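PDB 3LHO: putative hydrolase from Shewanella frigidimarina, which probably acts as an iron-dependent dioxygenase of the 2-oxoadipate dioxygenase/decarboxylase family, here with nickel bound in its metal site. Local coordinates for residues I38-A43 / A237-M242; Q91-I96 / L247-V252; V168-L173 / E177-V182. One frame throughout, in Å; residues are numbered along the deposited sequence. Where two conformers were deposited one is given.

Contact 1 (I38-A43 / A237-M242). With NI (nickel (II) ion), chain B.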
ATOM      1  N   ILE A  38     -10.181   8.751  -9.513  1.00 15.94           N
ATOM      2  CA  ILE A  38     -10.578   8.421  -8.161  1.00 16.95           C
ATOM      3  C   ILE A  38      -9.930   7.078  -7.728  1.00 17.63           C
ATOM      4  O   ILE A  38     -10.071   6.029  -8.410  1.00 17.89           O
ATOM      5  CB  ILE A  38     -12.137   8.335  -8.012  1.00 16.78           C
ATOM      6  CG1 ILE A  38     -12.770   9.697  -8.376  1.00 22.32           C
ATOM      7  CG2 ILE A  38     -12.516   7.845  -6.593  1.00 14.88           C
ATOM      8  CD1 ILE A  38     -12.278  10.825  -7.558  1.00 28.97           C
ATOM      9  N   ASN A  39      -9.272   7.102  -6.572  1.00 14.21           N
ATOM     10  CA  ASN A  39      -8.689   5.885  -6.005  1.00 18.00           C
ATOM     11  C   ASN A  39      -9.631   5.152  -5.031  1.00 15.86           C
ATOM     12  O   ASN A  39     -10.328   5.778  -4.233  1.00 17.53           O
ATOM     13  CB  ASN A  39      -7.374   6.244  -5.316  1.00 15.86           C
ATOM     14  CG  ASN A  39      -6.332   6.771  -6.286  1.00 19.59           C
ATOM     15  OD1 ASN A  39      -5.795   7.897  -6.121  1.00 24.46           O
ATOM     16  ND2 ASN A  39      -6.057   5.998  -7.314  1.00 14.53           N
ATOM     17  N   ASP A  40      -9.679   3.835  -5.120  1.00 17.38           N
ATOM     18  CA  ASP A  40     -10.401   3.014  -4.141  1.00 17.27           C
ATOM     19  C   ASP A  40      -9.712   3.046  -2.771  1.00 17.53           C
ATOM     20  O   ASP A  40     -10.366   3.178  -1.723  1.00 12.96           O
ATOM     21  CB  ASP A  40     -10.439   1.539  -4.604  1.00 20.10           C
ATOM     22  CG  ASP A  40     -11.209   0.655  -3.641  1.00 22.77           C
ATOM     23  OD1 ASP A  40     -12.428   0.846  -3.546  1.00 22.11           O
ATOM     24  OD2 ASP A  40     -10.619  -0.171  -2.900  1.00 18.97           O
ATOM     25  N   HIS A  41      -8.384   2.904  -2.801  1.00 14.92           N
ATOM     26  CA  HIS A  41      -7.581   2.867  -1.582  1.00 15.22           C
ATOM     27  C   HIS A  41      -6.121   3.084  -1.826  1.00 17.61           C
ATOM     28  O   HIS A  41      -5.665   3.040  -2.995  1.00 15.82           O
ATOM     29  CB  HIS A  41      -7.816   1.554  -0.762  1.00 18.01           C
ATOM     30  CG  HIS A  41      -7.302   0.285  -1.387  1.00 20.35           C
ATOM     31  ND1 HIS A  41      -8.081  -0.506  -2.217  1.00 16.86           N
ATOM     32  CD2 HIS A  41      -6.131  -0.395  -1.208  1.00 18.36           C
ATOM     33  CE1 HIS A  41      -7.398  -1.585  -2.555  1.00 21.73           C
ATOM     34  NE2 HIS A  41      -6.224  -1.549  -1.942  1.00 23.15           N
ATOM     35  N   ILE A  42      -5.422   3.400  -0.724  1.00 16.12           N
ATOM     36  CA  ILE A  42      -3.980   3.243  -0.566  1.00 16.99           C
ATOM     37  C   ILE A  42      -3.707   2.208   0.543  1.00 20.76           C
ATOM     38  O   ILE A  42      -4.600   1.855   1.364  1.00 18.33           O
ATOM     39  CB  ILE A  42      -3.224   4.616  -0.311  1.00 16.75           C
ATOM     40  CG1 ILE A  42      -3.675   5.254   1.008  1.00 18.04           C
ATOM     41  CG2 ILE A  42      -3.454   5.595  -1.472  1.00 17.28           C
ATOM     42  CD1 ILE A  42      -2.635   5.552   1.965  1.00 21.55           C
ATOM     43  N   ALA A  43      -2.506   1.638   0.503  1.00 19.97           N
ATOM     44  CA  ALA A  43      -2.089   0.637   1.495  1.00 18.09           C
ATOM     45  C   ALA A  43      -0.758   1.056   2.077  1.00 15.41           C
ATOM     46  O   ALA A  43       0.179   1.370   1.302  1.00 15.81           O
ATOM     47  CB  ALA A  43      -1.954  -0.753   0.845  1.00 17.61           C
ATOM     48  N   ALA A 237      -9.536  -1.982  -8.546  1.00 16.89           N
ATOM     49  CA  ALA A 237     -10.566  -2.690  -7.787  1.00 15.03           C
ATOM     50  C   ALA A 237     -11.964  -2.271  -8.238  1.00 14.53           C
ATOM     51  O   ALA A 237     -12.250  -1.078  -8.396  1.00 15.32           O
ATOM     52  CB  ALA A 237     -10.405  -2.412  -6.257  1.00 14.93           C
ATOM     53  N   ARG A 238     -12.826  -3.266  -8.443  1.00 16.35           N
ATOM     54  CA  ARG A 238     -14.236  -3.048  -8.586  1.00 17.76           C
ATOM     55  C   ARG A 238     -14.953  -3.608  -7.363  1.00 19.11           C
ATOM     56  O   ARG A 238     -14.811  -4.775  -7.064  1.00 20.61           O
ATOM     57  CB  ARG A 238     -14.774  -3.722  -9.846  1.00 18.43           C
ATOM     58  CG  ARG A 238     -16.271  -3.481 -10.060  1.00 20.25           C
ATOM     59  CD  ARG A 238     -16.756  -3.874 -11.443  1.00 25.45           C
ATOM     60  NE  ARG A 238     -18.226  -3.856 -11.507  1.00 26.23           N
ATOM     61  CZ  ARG A 238     -18.959  -4.342 -12.510  1.00 26.86           C
ATOM     62  NH1 ARG A 238     -18.400  -4.905 -13.569  1.00 23.53           N
ATOM     63  NH2 ARG A 238     -20.274  -4.254 -12.454  1.00 23.00           N
ATOM     64  N   ARG A 239     -15.752  -2.775  -6.696  1.00 18.76           N
ATOM     65  CA  ARG A 239     -16.602  -3.238  -5.611  1.00 17.34           C
ATOM     66  C   ARG A 239     -18.065  -3.345  -6.000  1.00 17.75           C
ATOM     67  O   ARG A 239     -18.555  -2.580  -6.837  1.00 18.61           O
ATOM     68  CB  ARG A 239     -16.483  -2.302  -4.416  1.00 21.50           C
ATOM     69  CG  ARG A 239     -15.101  -2.253  -3.820  1.00 19.60           C
ATOM     70  CD  ARG A 239     -15.032  -1.156  -2.738  1.00 22.29           C
ATOM     71  NE  ARG A 239     -13.680  -1.156  -2.224  1.00 21.90           N
ATOM     72  CZ  ARG A 239     -13.176  -2.097  -1.430  1.00 25.76           C
ATOM     73  NH1 ARG A 239     -13.922  -3.108  -0.964  1.00 23.92           N
ATOM     74  NH2 ARG A 239     -11.911  -2.029  -1.111  1.00 30.04           N
ATOM     75  N   TYR A 240     -18.752  -4.293  -5.356  1.00 16.93           N
ATOM     76  CA  TYR A 240     -20.157  -4.543  -5.589  1.00 19.18           C
ATOM     77  C   TYR A 240     -21.016  -4.286  -4.365  1.00 20.89           C
ATOM     78  O   TYR A 240     -20.515  -4.305  -3.221  1.00 20.97           O
ATOM     79  CB  TYR A 240     -20.349  -5.970  -6.074  1.00 17.24           C
ATOM     80  CG  TYR A 240     -19.738  -6.246  -7.426  1.00 18.16           C
ATOM     81  CD1 TYR A 240     -18.371  -6.468  -7.568  1.00 18.02           C
ATOM     82  CD2 TYR A 240     -20.528  -6.335  -8.564  1.00 18.95           C
ATOM     83  CE1 TYR A 240     -17.820  -6.734  -8.807  1.00 21.21           C
ATOM     84  CE2 TYR A 240     -19.987  -6.605  -9.787  1.00 15.69           C
ATOM     85  CZ  TYR A 240     -18.641  -6.811  -9.919  1.00 14.49           C
ATOM     86  OH  TYR A 240     -18.107  -7.093 -11.159  1.00 19.21           O
ATOM     87  N   PRO A 241     -22.305  -3.987  -4.586  1.00 20.46           N
ATOM     88  CA  PRO A 241     -23.205  -3.757  -3.459  1.00 22.67           C
ATOM     89  C   PRO A 241     -23.497  -5.010  -2.656  1.00 22.73           C
ATOM     90  O   PRO A 241     -23.635  -6.099  -3.215  1.00 24.40           O
ATOM     91  CB  PRO A 241     -24.494  -3.260  -4.123  1.00 24.34           C
ATOM     92  CG  PRO A 241     -24.113  -2.793  -5.436  1.00 19.56           C
ATOM     93  CD  PRO A 241     -22.925  -3.592  -5.860  1.00 20.66           C
HETATM   94  N   MSE A 242     -23.566  -4.857  -1.348  1.00 22.65           N
HETATM   95  CA  MSE A 242     -24.075  -5.920  -0.467  1.00 26.63           C
HETATM   96  C   MSE A 242     -25.614  -5.979  -0.499  1.00 28.55           C
HETATM   97  O   MSE A 242     -26.268  -5.181  -1.199  1.00 27.36           O
HETATM   98  CB  MSE A 242     -23.599  -5.658   0.967  1.00 26.40           C
HETATM   99  CG  MSE A 242     -22.090  -5.579   1.069  1.00 26.58           C
HETATM  100 SE   MSE A 242     -21.461  -5.240   2.862  0.75 28.81          SE
HETATM  101  CE  MSE A 242     -21.729  -3.337   3.035  1.00 30.10           C
TER
HETATM  102 NI    NI B 267      -4.851  -3.170  -2.138  1.00 23.76          NI
HETATM  103  O   HOH W   1      -3.972  -5.419  -2.200  1.00 27.17           O
HETATM  104  O   HOH W   2      -6.357  -4.486  -1.756  1.00 21.10           O
HETATM  105  O   HOH W   3      -4.801  -3.721   0.088  1.00 21.20           O
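D40 and R239 show how a second-shell ion pair can fix a metal ligand. With CG anti to its backbone N (chi1 -178°), D40 carries its carboxylate across to R239. The arginine grips it side-on: NE donates to OD1 of D40 at 2.7 Å, and NH2 donates to OD2 at 2.9 Å. The carboxylate and guanidinium planes are only 24° apart, so the pair meets nearly flat, although the two side chains cross at about a right angle. The methyl group of A237 packs against one face of the carboxylate, its CB 4.0 Å from OD2 of D40. The two sides of OD2 have different partners. Its syn lone pair serves R239, while the anti lone pair of D40 OD2 accepts from H41 ND1, 2.6 Å away, along a nearly straight bond (171°). This bond lies in the imidazole plane and helps to fix the rotation of the ring, whose NE2 binds the nickel at 2.1 Å. D40 and H41 both face T167, forming a classic beta bulge in strand 39-47, and H41 joins H165 and E235 in a two-histidine, one-carboxylate metal site. Beyond the imidazole the close packing gives way to water. Three water molecules fill one face of the nickel's coordination shell, and water 1, at 2.4 Å from the nickel, lies roughly across the metal from NE2 of H41.

Contact 2 (Q91-I96 / L247-V252)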
ATOM      1  N   GLN A  91     -12.369  10.570  -1.756  1.00 14.80           N
ATOM      2  CA  GLN A  91     -11.109  10.298  -1.107  1.00 17.03           C
ATOM      3  C   GLN A  91     -10.925   8.795  -0.976  1.00 15.78           C
ATOM      4  O   GLN A  91     -11.885   8.047  -0.824  1.00 18.12           O
ATOM      5  CB  GLN A  91     -11.004  11.028   0.244  1.00 13.58           C
ATOM      6  CG  GLN A  91     -11.062  12.569   0.159  1.00 18.92           C
ATOM      7  CD  GLN A  91      -9.943  13.152  -0.649  1.00 21.68           C
ATOM      8  OE1 GLN A  91      -8.890  12.538  -0.825  1.00 22.52           O
ATOM      9  NE2 GLN A  91     -10.162  14.338  -1.161  1.00 24.22           N
ATOM     10  N   PRO A  92      -9.679   8.334  -1.100  1.00 15.55           N
ATOM     11  CA  PRO A  92      -9.462   6.919  -1.002  1.00 15.79           C
ATOM     12  C   PRO A  92      -9.727   6.357   0.399  1.00 15.15           C
ATOM     13  O   PRO A  92      -9.515   7.042   1.400  1.00 16.49           O
ATOM     14  CB  PRO A  92      -7.971   6.786  -1.370  1.00 15.39           C
ATOM     15  CG  PRO A  92      -7.381   8.113  -1.160  1.00 22.91           C
ATOM     16  CD  PRO A  92      -8.461   9.076  -1.463  1.00 15.61           C
ATOM     17  N   LYS A  93     -10.130   5.099   0.498  1.00 15.94           N
ATOM     18  CA  LYS A  93      -9.984   4.409   1.726  1.00 16.55           C
ATOM     19  C   LYS A  93      -8.503   4.230   2.020  1.00 14.51           C
ATOM     20  O   LYS A  93      -7.699   4.136   1.123  1.00 16.04           O
ATOM     21  CB  LYS A  93     -10.638   2.998   1.681  1.00 14.77           C
ATOM     22  CG  LYS A  93     -12.116   3.009   1.363  1.00 18.89           C
ATOM     23  CD  LYS A  93     -12.614   1.569   1.310  1.00 23.81           C
ATOM     24  CE  LYS A  93     -13.893   1.440   0.557  1.00 37.52           C
ATOM     25  NZ  LYS A  93     -13.610   1.585  -0.900  1.00 42.07           N
ATOM     26  N   VAL A  94      -8.183   4.121   3.299  1.00 16.39           N
ATOM     27  CA  VAL A  94      -6.837   3.954   3.784  1.00 15.16           C
ATOM     28  C   VAL A  94      -6.730   2.631   4.553  1.00 18.85           C
ATOM     29  O   VAL A  94      -7.391   2.402   5.555  1.00 18.15           O
ATOM     30  CB  VAL A  94      -6.392   5.170   4.642  1.00 16.80           C
ATOM     31  CG1 VAL A  94      -5.006   4.884   5.284  1.00 12.24           C
ATOM     32  CG2 VAL A  94      -6.417   6.435   3.776  1.00 17.36           C
ATOM     33  N   PHE A  95      -5.926   1.745   4.005  1.00 17.28           N
ATOM     34  CA  PHE A  95      -5.704   0.443   4.563  1.00 19.81           C
ATOM     35  C   PHE A  95      -4.303   0.447   5.196  1.00 19.15           C
ATOM     36  O   PHE A  95      -3.300   0.746   4.499  1.00 15.46           O
ATOM     37  CB  PHE A  95      -5.758  -0.579   3.451  1.00 19.37           C
ATOM     38  CG  PHE A  95      -5.679  -1.991   3.932  1.00 23.84           C
ATOM     39  CD1 PHE A  95      -6.802  -2.645   4.434  1.00 26.70           C
ATOM     40  CD2 PHE A  95      -4.444  -2.669   3.883  1.00 34.68           C
ATOM     41  CE1 PHE A  95      -6.718  -3.986   4.899  1.00 21.50           C
ATOM     42  CE2 PHE A  95      -4.330  -3.978   4.323  1.00 19.26           C
ATOM     43  CZ  PHE A  95      -5.484  -4.657   4.841  1.00 22.42           C
ATOM     44  N   ILE A  96      -4.247   0.147   6.497  1.00 16.49           N
ATOM     45  CA  ILE A  96      -2.974   0.163   7.247  1.00 17.55           C
ATOM     46  C   ILE A  96      -2.817  -1.164   7.955  1.00 18.80           C
ATOM     47  O   ILE A  96      -3.688  -1.614   8.716  1.00 18.58           O
ATOM     48  CB  ILE A  96      -2.811   1.355   8.222  1.00 15.96           C
ATOM     49  CG1 ILE A  96      -3.171   2.700   7.596  1.00 16.03           C
ATOM     50  CG2 ILE A  96      -1.359   1.355   8.812  1.00 12.56           C
ATOM     51  CD1 ILE A  96      -3.096   3.907   8.629  1.00 13.20           C
ATOM     52  N   LEU A 247     -21.743  -0.429  -0.807  1.00 22.34           N
ATOM     53  CA  LEU A 247     -20.632  -1.170  -1.407  1.00 21.33           C
ATOM     54  C   LEU A 247     -19.915  -1.981  -0.326  1.00 21.57           C
ATOM     55  O   LEU A 247     -19.792  -1.540   0.809  1.00 22.15           O
ATOM     56  CB  LEU A 247     -19.659  -0.228  -2.115  1.00 21.51           C
ATOM     57  CG  LEU A 247     -20.183   0.481  -3.366  1.00 24.39           C
ATOM     58  CD1 LEU A 247     -19.109   1.390  -3.919  1.00 18.70           C
ATOM     59  CD2 LEU A 247     -20.629  -0.525  -4.399  1.00 18.30           C
ATOM     60  N   TYR A 248     -19.514  -3.199  -0.677  1.00 23.23           N
ATOM     61  CA  TYR A 248     -18.634  -4.020   0.173  1.00 23.52           C
ATOM     62  C   TYR A 248     -17.344  -3.248   0.363  1.00 23.28           C
ATOM     63  O   TYR A 248     -16.731  -2.846  -0.619  1.00 23.43           O
ATOM     64  CB  TYR A 248     -18.343  -5.365  -0.500  1.00 22.01           C
ATOM     65  CG  TYR A 248     -17.303  -6.222   0.189  1.00 22.56           C
ATOM     66  CD1 TYR A 248     -17.512  -6.714   1.486  1.00 24.55           C
ATOM     67  CD2 TYR A 248     -16.129  -6.579  -0.468  1.00 22.96           C
ATOM     68  CE1 TYR A 248     -16.556  -7.508   2.110  1.00 25.32           C
ATOM     69  CE2 TYR A 248     -15.165  -7.383   0.143  1.00 22.58           C
ATOM     70  CZ  TYR A 248     -15.386  -7.848   1.429  1.00 23.87           C
ATOM     71  OH  TYR A 248     -14.417  -8.622   2.016  1.00 26.39           O
ATOM     72  N   THR A 249     -16.911  -3.073   1.610  1.00 25.92           N
ATOM     73  CA  THR A 249     -15.718  -2.249   1.904  1.00 26.74           C
ATOM     74  C   THR A 249     -14.474  -3.045   2.297  1.00 27.99           C
ATOM     75  O   THR A 249     -13.465  -2.458   2.661  1.00 28.68           O
ATOM     76  CB  THR A 249     -16.026  -1.252   3.032  1.00 26.79           C
ATOM     77  OG1 THR A 249     -16.507  -1.973   4.158  1.00 26.43           O
ATOM     78  CG2 THR A 249     -17.113  -0.261   2.595  1.00 30.87           C
ATOM     79  N   GLY A 250     -14.529  -4.370   2.226  1.00 29.19           N
ATOM     80  CA  GLY A 250     -13.409  -5.218   2.653  1.00 30.15           C
ATOM     81  C   GLY A 250     -12.294  -5.321   1.622  1.00 32.06           C
ATOM     82  O   GLY A 250     -12.383  -4.764   0.508  1.00 28.23           O
ATOM     83  N   PHE A 251     -11.235  -6.039   1.982  1.00 33.13           N
ATOM     84  CA  PHE A 251     -10.001  -5.997   1.188  1.00 36.20           C
ATOM     85  C   PHE A 251      -9.508  -7.342   0.661  1.00 38.58           C
ATOM     86  O   PHE A 251      -8.509  -7.388  -0.102  1.00 39.65           O
ATOM     87  CB  PHE A 251      -8.914  -5.231   1.962  1.00 36.87           C
ATOM     88  CG  PHE A 251      -9.177  -3.768   2.003  1.00 33.36           C
ATOM     89  CD1 PHE A 251      -9.996  -3.236   2.977  1.00 26.04           C
ATOM     90  CD2 PHE A 251      -8.685  -2.936   1.012  1.00 29.90           C
ATOM     91  CE1 PHE A 251     -10.288  -1.923   2.982  1.00 19.11           C
ATOM     92  CE2 PHE A 251      -8.972  -1.605   1.020  1.00 28.48           C
ATOM     93  CZ  PHE A 251      -9.778  -1.092   1.995  1.00 27.32           C
ATOM     94  N   VAL A 252     -10.208  -8.412   1.044  1.00 37.69           N
ATOM     95  CA  VAL A 252     -10.038  -9.727   0.437  1.00 40.10           C
ATOM     96  C   VAL A 252     -11.426 -10.131  -0.007  1.00 40.68           C
ATOM     97  O   VAL A 252     -12.404  -9.418   0.310  1.00 38.16           O
ATOM     98  CB  VAL A 252      -9.501 -10.772   1.449  1.00 38.73           C
TER
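F95 places CG opposite its backbone nitrogen (chi1 -174°), whereas F251 places CG opposite its carbonyl carbon (chi1 -72°), and with these settings the two rings lean together between strand and loop. They illustrate an aromatic pair that belongs to neither standard class: the planes are inclined at 41° and the centroids lie 4.7 Å apart. CD1 of F95 sits over one face of F251, displaced toward the rim and 3.6 Å from CD1 of F251. CE1 of F95 slides on toward the root of the same ring, reaching F251 CB at 3.9 Å. The far end of that ring is met by the aliphatic part of K93, whose CD lies 3.9 Å from CZ of F251, while CE touches CG2 of T249 at 4.2 Å. The lysine chain then bends at its last torsion, carrying NZ to its salt-bridge partner D40. The loop has a brace of its own, a hydrogen bond of 2.8 Å from Y248 OH to V252 O, with G250 N lying over the centre of the tyrosine ring. F251 also meets H41 edge-to-face and R239 in a cation-pi contact, and its side chain lies about 5 Å from the nickel, so the loop borders the metal site. Strand 93-99 runs between strands 79-85 and 39-47; K93 and F95 face the loop, while V94 points away from it and packs on helices 6-20 and 54-62, and I96 packs on helix 54-62.

Contact 3 (V168-L173 / E177-V182)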
ATOM      1  N   VAL A 168      -6.847   2.081  -8.140  1.00 13.83           N
ATOM      2  CA  VAL A 168      -7.869   2.755  -8.914  1.00 11.56           C
ATOM      3  C   VAL A 168      -9.241   2.189  -8.681  1.00 15.47           C
ATOM      4  O   VAL A 168      -9.405   0.968  -8.610  1.00 14.20           O
ATOM      5  CB  VAL A 168      -7.520   2.715 -10.420  1.00 12.93           C
ATOM      6  CG1 VAL A 168      -8.626   3.350 -11.256  1.00 14.39           C
ATOM      7  CG2 VAL A 168      -6.158   3.449 -10.638  1.00 18.22           C
ATOM      8  N   SER A 169     -10.233   3.072  -8.527  1.00 14.27           N
ATOM      9  CA  SER A 169     -11.589   2.654  -8.389  1.00 16.41           C
ATOM     10  C   SER A 169     -12.159   2.481  -9.789  1.00 16.21           C
ATOM     11  O   SER A 169     -12.395   3.485 -10.505  1.00 16.48           O
ATOM     12  CB  SER A 169     -12.426   3.710  -7.651  1.00 19.09           C
ATOM     13  OG  SER A 169     -13.797   3.355  -7.703  1.00 13.69           O
ATOM     14  N   ILE A 170     -12.402   1.220 -10.147  1.00 15.40           N
ATOM     15  CA  ILE A 170     -13.017   0.884 -11.431  0.60 17.33           C
ATOM     16  C   ILE A 170     -14.462   1.415 -11.430  1.00 15.29           C
ATOM     17  O   ILE A 170     -14.910   1.971 -12.430  1.00 17.16           O
ATOM     18  CB  ILE A 170     -12.976  -0.643 -11.721  0.60 16.73           C
ATOM     19  CG1 ILE A 170     -11.514  -1.101 -11.917  0.60 20.59           C
ATOM     20  CG2 ILE A 170     -13.808  -0.985 -12.966  0.60 16.95           C
ATOM     21  CD1 ILE A 170     -11.346  -2.617 -11.940  0.60  9.48           C
ATOM     22  N   ASN A 171     -15.156   1.260 -10.302  1.00 14.13           N
ATOM     23  CA  ASN A 171     -16.505   1.815 -10.120  1.00 12.86           C
ATOM     24  C   ASN A 171     -16.589   3.234 -10.668  1.00 17.51           C
ATOM     25  O   ASN A 171     -17.505   3.569 -11.400  1.00 18.42           O
ATOM     26  CB  ASN A 171     -16.940   1.828  -8.655  1.00 14.82           C
ATOM     27  CG  ASN A 171     -16.941   0.425  -8.009  1.00 18.09           C
ATOM     28  OD1 ASN A 171     -15.907  -0.277  -7.973  1.00 18.27           O
ATOM     29  ND2 ASN A 171     -18.084   0.037  -7.466  1.00 11.11           N
ATOM     30  N   ASP A 172     -15.604   4.059 -10.320  1.00 16.54           N
ATOM     31  CA  ASP A 172     -15.620   5.482 -10.658  1.00 17.47           C
ATOM     32  C   ASP A 172     -15.067   5.860 -12.030  1.00 19.15           C
ATOM     33  O   ASP A 172     -15.226   7.014 -12.440  1.00 17.99           O
ATOM     34  CB  ASP A 172     -14.885   6.259  -9.601  1.00 15.89           C
ATOM     35  CG  ASP A 172     -15.653   6.312  -8.249  1.00 21.18           C
ATOM     36  OD1 ASP A 172     -16.465   7.239  -8.053  1.00 26.97           O
ATOM     37  OD2 ASP A 172     -15.381   5.480  -7.360  1.00 25.79           O
ATOM     38  N   LEU A 173     -14.448   4.928 -12.750  1.00 17.78           N
ATOM     39  CA  LEU A 173     -13.914   5.267 -14.093  1.00 18.79           C
ATOM     40  C   LEU A 173     -15.089   5.461 -15.068  1.00 18.80           C
ATOM     41  O   LEU A 173     -15.881   4.549 -15.275  1.00 19.10           O
ATOM     42  CB  LEU A 173     -13.002   4.171 -14.632  1.00 17.62           C
ATOM     43  CG  LEU A 173     -11.634   3.936 -13.994  1.00 19.43           C
ATOM     44  CD1 LEU A 173     -11.032   2.671 -14.593  1.00 17.92           C
ATOM     45  CD2 LEU A 173     -10.696   5.150 -14.175  1.00 15.26           C
ATOM     46  N   GLU A 177     -16.629  -0.300 -17.587  1.00 18.13           N
ATOM     47  CA  GLU A 177     -17.533  -0.966 -16.674  1.00 16.26           C
ATOM     48  C   GLU A 177     -16.856  -2.126 -15.930  1.00 18.87           C
ATOM     49  O   GLU A 177     -17.018  -2.278 -14.709  1.00 18.73           O
ATOM     50  CB  GLU A 177     -18.711  -1.507 -17.464  1.00 18.49           C
ATOM     51  CG  GLU A 177     -19.687  -2.292 -16.615  1.00 19.90           C
ATOM     52  CD  GLU A 177     -20.905  -2.720 -17.417  1.00 22.51           C
ATOM     53  OE1 GLU A 177     -21.095  -2.225 -18.538  1.00 32.13           O
ATOM     54  OE2 GLU A 177     -21.671  -3.543 -16.908  1.00 28.83           O
ATOM     55  N   ARG A 178     -16.099  -2.945 -16.664  1.00 15.52           N
ATOM     56  CA  ARG A 178     -15.622  -4.213 -16.139  1.00 20.21           C
ATOM     57  C   ARG A 178     -14.125  -4.198 -15.963  1.00 19.81           C
ATOM     58  O   ARG A 178     -13.395  -3.634 -16.797  1.00 19.38           O
ATOM     59  CB  ARG A 178     -16.003  -5.372 -17.079  1.00 22.02           C
ATOM     60  CG  ARG A 178     -17.520  -5.532 -17.364  1.00 28.36           C
ATOM     61  CD  ARG A 178     -17.828  -6.862 -18.116  1.00 31.05           C
ATOM     62  NE  ARG A 178     -16.908  -7.053 -19.246  1.00 45.57           N
ATOM     63  CZ  ARG A 178     -16.363  -8.217 -19.642  1.00 52.28           C
ATOM     64  NH1 ARG A 178     -16.614  -9.373 -19.017  1.00 47.54           N
ATOM     65  NH2 ARG A 178     -15.531  -8.223 -20.684  1.00 51.34           N
ATOM     66  N   ILE A 179     -13.663  -4.851 -14.893  1.00 20.64           N
ATOM     67  CA  ILE A 179     -12.225  -5.025 -14.640  1.00 21.62           C
ATOM     68  C   ILE A 179     -11.528  -5.687 -15.856  1.00 21.29           C
ATOM     69  O   ILE A 179     -10.418  -5.280 -16.249  1.00 19.30           O
ATOM     70  CB  ILE A 179     -11.936  -5.799 -13.269  1.00 20.98           C
ATOM     71  CG1 ILE A 179     -10.442  -5.727 -12.917  1.00 22.47           C
ATOM     72  CG2 ILE A 179     -12.409  -7.278 -13.317  1.00 19.35           C
ATOM     73  CD1 ILE A 179     -10.091  -5.905 -11.436  1.00 15.95           C
ATOM     74  N   GLU A 180     -12.196  -6.667 -16.472  1.00 22.21           N
ATOM     75  CA  GLU A 180     -11.663  -7.317 -17.682  1.00 24.08           C
ATOM     76  C   GLU A 180     -11.368  -6.310 -18.787  1.00 23.71           C
ATOM     77  O   GLU A 180     -10.404  -6.454 -19.507  1.00 22.51           O
ATOM     78  CB  GLU A 180     -12.585  -8.418 -18.220  1.00 25.42           C
ATOM     79  CG  GLU A 180     -12.768  -9.584 -17.252  1.00 26.96           C
ATOM     80  CD  GLU A 180     -13.854  -9.335 -16.200  1.00 31.83           C
ATOM     81  OE1 GLU A 180     -14.400  -8.206 -16.103  1.00 29.47           O
ATOM     82  OE2 GLU A 180     -14.158 -10.275 -15.452  1.00 34.18           O
ATOM     83  N   ASP A 181     -12.203  -5.286 -18.916  1.00 22.10           N
ATOM     84  CA  ASP A 181     -12.002  -4.299 -19.962  1.00 21.12           C
ATOM     85  C   ASP A 181     -10.863  -3.367 -19.612  1.00 18.81           C
ATOM     86  O   ASP A 181     -10.106  -2.967 -20.482  1.00 20.98           O
ATOM     87  CB  ASP A 181     -13.291  -3.521 -20.210  1.00 22.88           C
ATOM     88  CG  ASP A 181     -14.394  -4.412 -20.755  1.00 25.79           C
ATOM     89  OD1 ASP A 181     -14.095  -5.218 -21.660  1.00 35.16           O
ATOM     90  OD2 ASP A 181     -15.530  -4.336 -20.261  1.00 34.51           O
ATOM     91  N   VAL A 182     -10.718  -3.025 -18.341  1.00 17.56           N
ATOM     92  CA  VAL A 182      -9.544  -2.215 -17.917  1.00 15.93           C
ATOM     93  C   VAL A 182      -8.261  -3.001 -18.172  1.00 16.97           C
ATOM     94  O   VAL A 182      -7.271  -2.477 -18.693  1.00 17.30           O
ATOM     95  CB  VAL A 182      -9.632  -1.843 -16.427  1.00 17.67           C
ATOM     96  CG1 VAL A 182      -8.341  -1.132 -15.945  1.00 16.35           C
ATOM     97  CG2 VAL A 182     -10.887  -0.973 -16.190  1.00 18.88           C
TER
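I170 reaches from the end of strand 165-169 to the start of helix 179-188, and its side chain gives a worked example of how one branched residue can bridge such a connection. CB directs the chain toward the helix and divides it there: CG2 stands anti to the backbone N and CG1 anti to the carbonyl carbon (chi1 -67°), which sends one branch to E177 and the other to I179. The CG2 branch comes to rest by the backbone just ahead of the helix, 3.9 Å from the carbonyl oxygen of E177. The other branch passes V182 on its way, with CG1 4.3 Å from CG2 of that valine. At the tip, CD1 meets I179 across its side chain rather than end to end, touching CB, CG1 and CD1 together. The modelled separation of 3.4 Å between CD1 of I170 and CG1 of I179 is tight for two carbons, but I170 was deposited in two conformers, so any strain there is doubtful. L173 reaches the same valine methyl, its CD1 4.0 Å from V182 CG2.

I170 and L173 are the first and last residues of one type I beta turn, in which L173 N bonds to I170 O at 3.0 Å. S169, just before the turn, donates its hydroxyl to the anti lone pair of D172 OD2, at 2.7 Å from OG. Facing them, the helix opens with R178 at its N-cap position. There the arginine folds over the first turn, and its NE pairs with OD2 of D181 at 3.2 Å, approaching from above the carboxylate plane. I179 continues onto E209 and S211 of strand 208-212. The arrangement is a strand-to-helix connection, consistent with the start of the second beta-alpha-beta-type half of a glyoxalase-like (VOC) fold.

In the fold
From the N terminus, the chain passes helices 6-20 and 22-32 and enters strand 39-47, the first half of contact 1. Strand 93-99 follows as the first half of contact 2. Contact 3 then opens and closes within a few residues, joining strand 165-169 to helix 179-188; it is a local link lying within both of the longer loops. Strand 235-239 closes contact 1, and the loop 247-252 closes contact 2, so these two cross along the chain. All three meet on the seven-stranded sheet. R239 bonds to Y248 O and G250 O of contact 2 through NH1, and through its carbonyl to N171 of contact 3.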